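Local coordinates for GDSL-like protein (PDB 7BXD) that is probably an acyl-hydrolase of the GDSL-like (SGNH) family that cleaves ester-linked acyl groups, at residues Thr38-Asn43 with Gly48-Ser53; Gly129-Leu134 with Leu184-Arg189. All blocks are in the same frame, centred on the assembly; numbering follows the deposited sequence.

Contact 1. Residues Thr38-Asn43 with Gly48-Ser53; sequences TTWGDN and GGNDIS
G48 opens the approach by sliding its backbone past N43, whose side-chain amide lies beside it: ND2 of N43 is 3.5 Å from the backbone N of G48, but both are donors and do not bond. N43 is turned inward with CG between its own N and carbonyl carbon, and its OD1 is taken by the backbone of C45. A CB on G48 would run into O of G41. At G49 the two backbones join, N of G49 donating to O of G41 over 2.9 Å. The bond is nearly straight at the hydrogen (166°), although the donor stands well above the carbonyl plane. Glycine fits both ends. G41 has just left helix 37-40 with positive phi, and a CB there would collide with O of G49. G49, at backbone angles that suit glycine, lays its CA over the six-membered ring of W40, 3.5 Å from the ring centroid, in a CH-pi contact; K73 adds a cation-pi partner to the same indole. Helix 37-40 comes one residue after strand 30-35, which in this family leads to the GDS motif of the nucleophile, and D36 of that motif bonds T38. Residues 48-53 thus fold back on the helix that begins at the probable catalytic centre. N50 then brings its CA 3.3 Å from O of W40. I52 reaches back with CD1 to within 3.9 Å of CB of N43, its branched apolar chain also meeting P223 and Y226 of helix 223-240. At S53 the hydroxyl, anti to its backbone N (chi1 176°), donates to O of T39 over 2.7 Å and accepts from N of T55, capping the turn into helix 55-61; N69 gives the T39 carbonyl a second bond.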
# COMPACT_ATOMS: atom_id res chain seq x y z
N THR A 38 -4.53 4.69 -2.78
CA THR A 38 -3.29 4.93 -3.51
C THR A 38 -2.94 3.81 -4.46
O THR A 38 -1.93 3.92 -5.18
CB THR A 38 -2.14 5.24 -2.53
OG1 THR A 38 -1.88 4.14 -1.64
CG2 THR A 38 -2.43 6.50 -1.72
N THR A 39 -3.74 2.74 -4.50
CA THR A 39 -3.74 1.79 -5.60
C THR A 39 -4.97 1.96 -6.49
O THR A 39 -4.84 1.92 -7.72
CB THR A 39 -3.65 0.33 -5.07
OG1 THR A 39 -2.38 0.15 -4.43
CG2 THR A 39 -3.75 -0.67 -6.19
N TRP A 40 -6.16 2.18 -5.92
CA TRP A 40 -7.36 2.38 -6.75
C TRP A 40 -7.12 3.48 -7.77
O TRP A 40 -7.58 3.38 -8.93
CB TRP A 40 -8.55 2.75 -5.86
CG TRP A 40 -9.83 2.83 -6.66
CD1 TRP A 40 -10.62 1.79 -7.05
CD2 TRP A 40 -10.47 4.03 -7.18
NE1 TRP A 40 -11.69 2.25 -7.78
CE2 TRP A 40 -11.62 3.62 -7.88
CE3 TRP A 40 -10.16 5.39 -7.10
CZ2 TRP A 40 -12.47 4.53 -8.52
CZ3 TRP A 40 -11.01 6.30 -7.72
CH2 TRP A 40 -12.15 5.86 -8.44
N GLY A 41 -6.43 4.56 -7.36
CA GLY A 41 -6.16 5.69 -8.24
C GLY A 41 -6.90 6.97 -7.89
O GLY A 41 -7.21 7.75 -8.78
N ASP A 42 -7.16 7.21 -6.59
CA ASP A 42 -7.83 8.45 -6.19
C ASP A 42 -6.92 9.62 -6.47
O ASP A 42 -5.73 9.61 -6.11
CB ASP A 42 -8.14 8.33 -4.69
CG ASP A 42 -9.03 9.43 -4.13
OD1 ASP A 42 -9.13 10.52 -4.71
OD2 ASP A 42 -9.63 9.15 -3.06
N ASN A 43 -7.47 10.65 -7.13
CA ASN A 43 -6.72 11.85 -7.49
C ASN A 43 -6.85 12.96 -6.47
O ASN A 43 -6.35 14.06 -6.69
CB ASN A 43 -7.19 12.37 -8.86
CG ASN A 43 -8.67 12.77 -8.88
OD1 ASN A 43 -9.36 12.72 -7.86
ND2 ASN A 43 -9.16 13.11 -10.07
N GLY A 48 -10.77 10.03 -10.42
CA GLY A 48 -9.66 9.37 -11.08
C GLY A 48 -10.01 7.92 -11.33
O GLY A 48 -10.97 7.63 -12.08
N GLY A 49 -9.26 7.02 -10.72
CA GLY A 49 -9.55 5.61 -10.82
C GLY A 49 -8.42 4.79 -11.43
O GLY A 49 -7.27 5.23 -11.58
N ASN A 50 -8.76 3.55 -11.74
CA ASN A 50 -7.74 2.59 -12.15
C ASN A 50 -6.99 3.06 -13.38
O ASN A 50 -5.79 2.78 -13.52
CB ASN A 50 -8.35 1.23 -12.44
CG ASN A 50 -8.90 0.51 -11.18
OD1 ASN A 50 -8.90 1.02 -10.03
ND2 ASN A 50 -9.35 -0.68 -11.40
N ASP A 51 -7.67 3.78 -14.28
CA ASP A 51 -7.00 4.20 -15.51
C ASP A 51 -5.92 5.25 -15.31
O ASP A 51 -5.09 5.41 -16.22
CB ASP A 51 -8.00 4.68 -16.56
CG ASP A 51 -8.83 3.55 -17.13
OD1 ASP A 51 -8.52 2.35 -16.85
OD2 ASP A 51 -9.80 3.86 -17.84
N ILE A 52 -5.89 5.94 -14.15
CA ILE A 52 -4.80 6.85 -13.84
C ILE A 52 -3.82 6.27 -12.83
O ILE A 52 -2.76 6.89 -12.59
CB ILE A 52 -5.25 8.26 -13.39
CG1 ILE A 52 -5.85 8.24 -11.97
CG2 ILE A 52 -6.23 8.87 -14.40
CD1 ILE A 52 -5.92 9.62 -11.34
N SER A 53 -4.14 5.14 -12.21
CA SER A 53 -3.29 4.61 -11.15
C SER A 53 -1.92 4.21 -11.71
O SER A 53 -1.75 3.97 -12.91
CB SER A 53 -3.94 3.36 -10.56
OG SER A 53 -3.07 2.78 -9.59

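Contact 2. Residues Gly129-Leu134 with Leu184-Arg189; sequences GAVDYL and LEVCDR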
# COMPACT_ATOMS: atom_id res chain seq x y z
N GLY A 129 -1.11 -7.79 13.97
CA GLY A 129 -1.83 -9.03 13.70
C GLY A 129 -2.43 -9.07 12.31
O GLY A 129 -2.50 -10.15 11.70
N ALA A 130 -2.86 -7.92 11.78
CA ALA A 130 -3.41 -7.89 10.44
C ALA A 130 -2.34 -8.14 9.39
O ALA A 130 -2.58 -8.85 8.39
CB ALA A 130 -4.12 -6.56 10.21
N VAL A 131 -1.16 -7.51 9.54
CA VAL A 131 -0.08 -7.76 8.59
C VAL A 131 0.30 -9.23 8.63
O VAL A 131 0.52 -9.88 7.60
CB VAL A 131 1.12 -6.83 8.82
CG1 VAL A 131 2.27 -7.16 7.85
CG2 VAL A 131 0.71 -5.36 8.65
N ASP A 132 0.40 -9.80 9.84
CA ASP A 132 0.69 -11.22 10.00
C ASP A 132 -0.34 -12.07 9.28
O ASP A 132 0.00 -13.02 8.56
CB ASP A 132 0.77 -11.51 11.51
CG ASP A 132 1.16 -12.94 11.81
OD1 ASP A 132 2.38 -13.21 11.84
OD2 ASP A 132 0.25 -13.77 12.03
N TYR A 133 -1.63 -11.76 9.48
CA TYR A 133 -2.69 -12.50 8.78
C TYR A 133 -2.50 -12.44 7.28
O TYR A 133 -2.66 -13.46 6.58
CB TYR A 133 -4.07 -11.95 9.16
CG TYR A 133 -5.18 -12.67 8.47
CD1 TYR A 133 -5.65 -12.24 7.21
CD2 TYR A 133 -5.80 -13.78 9.07
CE1 TYR A 133 -6.66 -12.90 6.57
CE2 TYR A 133 -6.82 -14.45 8.43
CZ TYR A 133 -7.24 -14.01 7.18
OH TYR A 133 -8.28 -14.70 6.54
N LEU A 134 -2.25 -11.25 6.73
CA LEU A 134 -2.13 -11.15 5.27
C LEU A 134 -1.00 -12.02 4.75
O LEU A 134 -1.16 -12.71 3.74
CB LEU A 134 -1.89 -9.71 4.83
CG LEU A 134 -3.04 -8.70 4.98
CD1 LEU A 134 -2.59 -7.38 4.34
CD2 LEU A 134 -4.31 -9.20 4.31
N LEU A 184 7.53 -3.53 8.78
CA LEU A 184 8.86 -4.07 8.50
C LEU A 184 9.20 -5.25 9.41
O LEU A 184 9.86 -6.21 8.97
CB LEU A 184 9.93 -2.97 8.63
CG LEU A 184 9.81 -1.85 7.59
CD1 LEU A 184 10.81 -0.76 7.87
CD2 LEU A 184 9.98 -2.35 6.19
N GLU A 185 8.80 -5.20 10.68
CA GLU A 185 9.12 -6.30 11.60
C GLU A 185 8.36 -7.57 11.23
O GLU A 185 8.92 -8.67 11.31
CB GLU A 185 8.81 -5.87 13.03
CG GLU A 185 9.81 -4.82 13.53
CD GLU A 185 9.46 -4.27 14.89
OE1 GLU A 185 8.46 -4.72 15.50
OE2 GLU A 185 10.20 -3.39 15.38
N VAL A 186 7.07 -7.45 10.84
CA VAL A 186 6.34 -8.66 10.46
C VAL A 186 6.90 -9.19 9.14
O VAL A 186 7.06 -10.41 8.95
CB VAL A 186 4.82 -8.41 10.38
CG1 VAL A 186 4.10 -9.71 10.04
CG2 VAL A 186 4.32 -7.85 11.69
N CYS A 187 7.18 -8.29 8.18
CA CYS A 187 7.80 -8.75 6.95
C CYS A 187 9.11 -9.48 7.23
O CYS A 187 9.40 -10.53 6.63
CB CYS A 187 8.01 -7.56 6.00
SG CYS A 187 6.47 -7.04 5.20
N ASP A 188 9.93 -8.95 8.14
CA ASP A 188 11.18 -9.63 8.49
C ASP A 188 10.91 -11.05 9.01
O ASP A 188 11.61 -11.99 8.63
CB ASP A 188 11.97 -8.84 9.53
CG ASP A 188 13.12 -9.69 10.08
OD1 ASP A 188 14.14 -9.85 9.41
OD2 ASP A 188 12.94 -10.29 11.18
N ARG A 189 9.91 -11.21 9.88
CA ARG A 189 9.61 -12.53 10.41
C ARG A 189 9.47 -13.54 9.30
O ARG A 189 9.95 -14.69 9.43
CB ARG A 189 8.33 -12.48 11.26
CG ARG A 189 7.68 -13.81 11.54
CD ARG A 189 8.38 -14.66 12.49
NE ARG A 189 7.50 -15.79 12.84
CZ ARG A 189 7.87 -16.70 13.71
NH1 ARG A 189 9.07 -16.55 14.25
NH2 ARG A 189 7.08 -17.74 14.03
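D132 and V186 bring the helices 127-141 and 176-189 together, their CA atoms 6.2 Å apart, close enough for a valine on one helix to rest on the backbone of the other. V186 points at the opposing helix, and CG1, held anti to its backbone N (chi1 -177°), lands 3.7 Å from N of D132 and equally near CA of that residue. From the residue before D132, V131 answers with its own CG1, which packs 3.8 Å from CB of V186. Short, branched valines suit so narrow a gap: each fills it with a methyl while spending little side-chain freedom. Y128 and I135 of helix 127-141 widen the apolar bed for V186, and on the other helix L184 and C187 lean on V194 of the short edge strand, tying the pair to the parallel sheet of this alpha/beta fold. Of the D132 side chain, only CB touches V186, 4.1 Å from its CG1. With no hydrogen bond crossing between the two segments, their hold depends on close van der Waals fit, and the carboxylate of D132 finds its partners outside them, Y190 by a hydrogen bond and R136 by a salt bridge.

The two contacts lie on opposite sides of the chain's centre, their centres about 26 Å apart, and share no helix or strand. Contact 1 is local, joining segments separated by four residues, and is only partly buried; contact 2 joins segments fifty residues apart in sequence, and its touching side chains are mostly buried. Their chemistry follows suit. In 38-43 with 48-53, a helix end and the irregular backbone beside it, near the probable catalytic end of the sheet, are fixed by hydrogen bonds, glycines and an aromatic face. In 129-134 with 184-189, regular helices already satisfy their own backbones, and valine methyls do the joining.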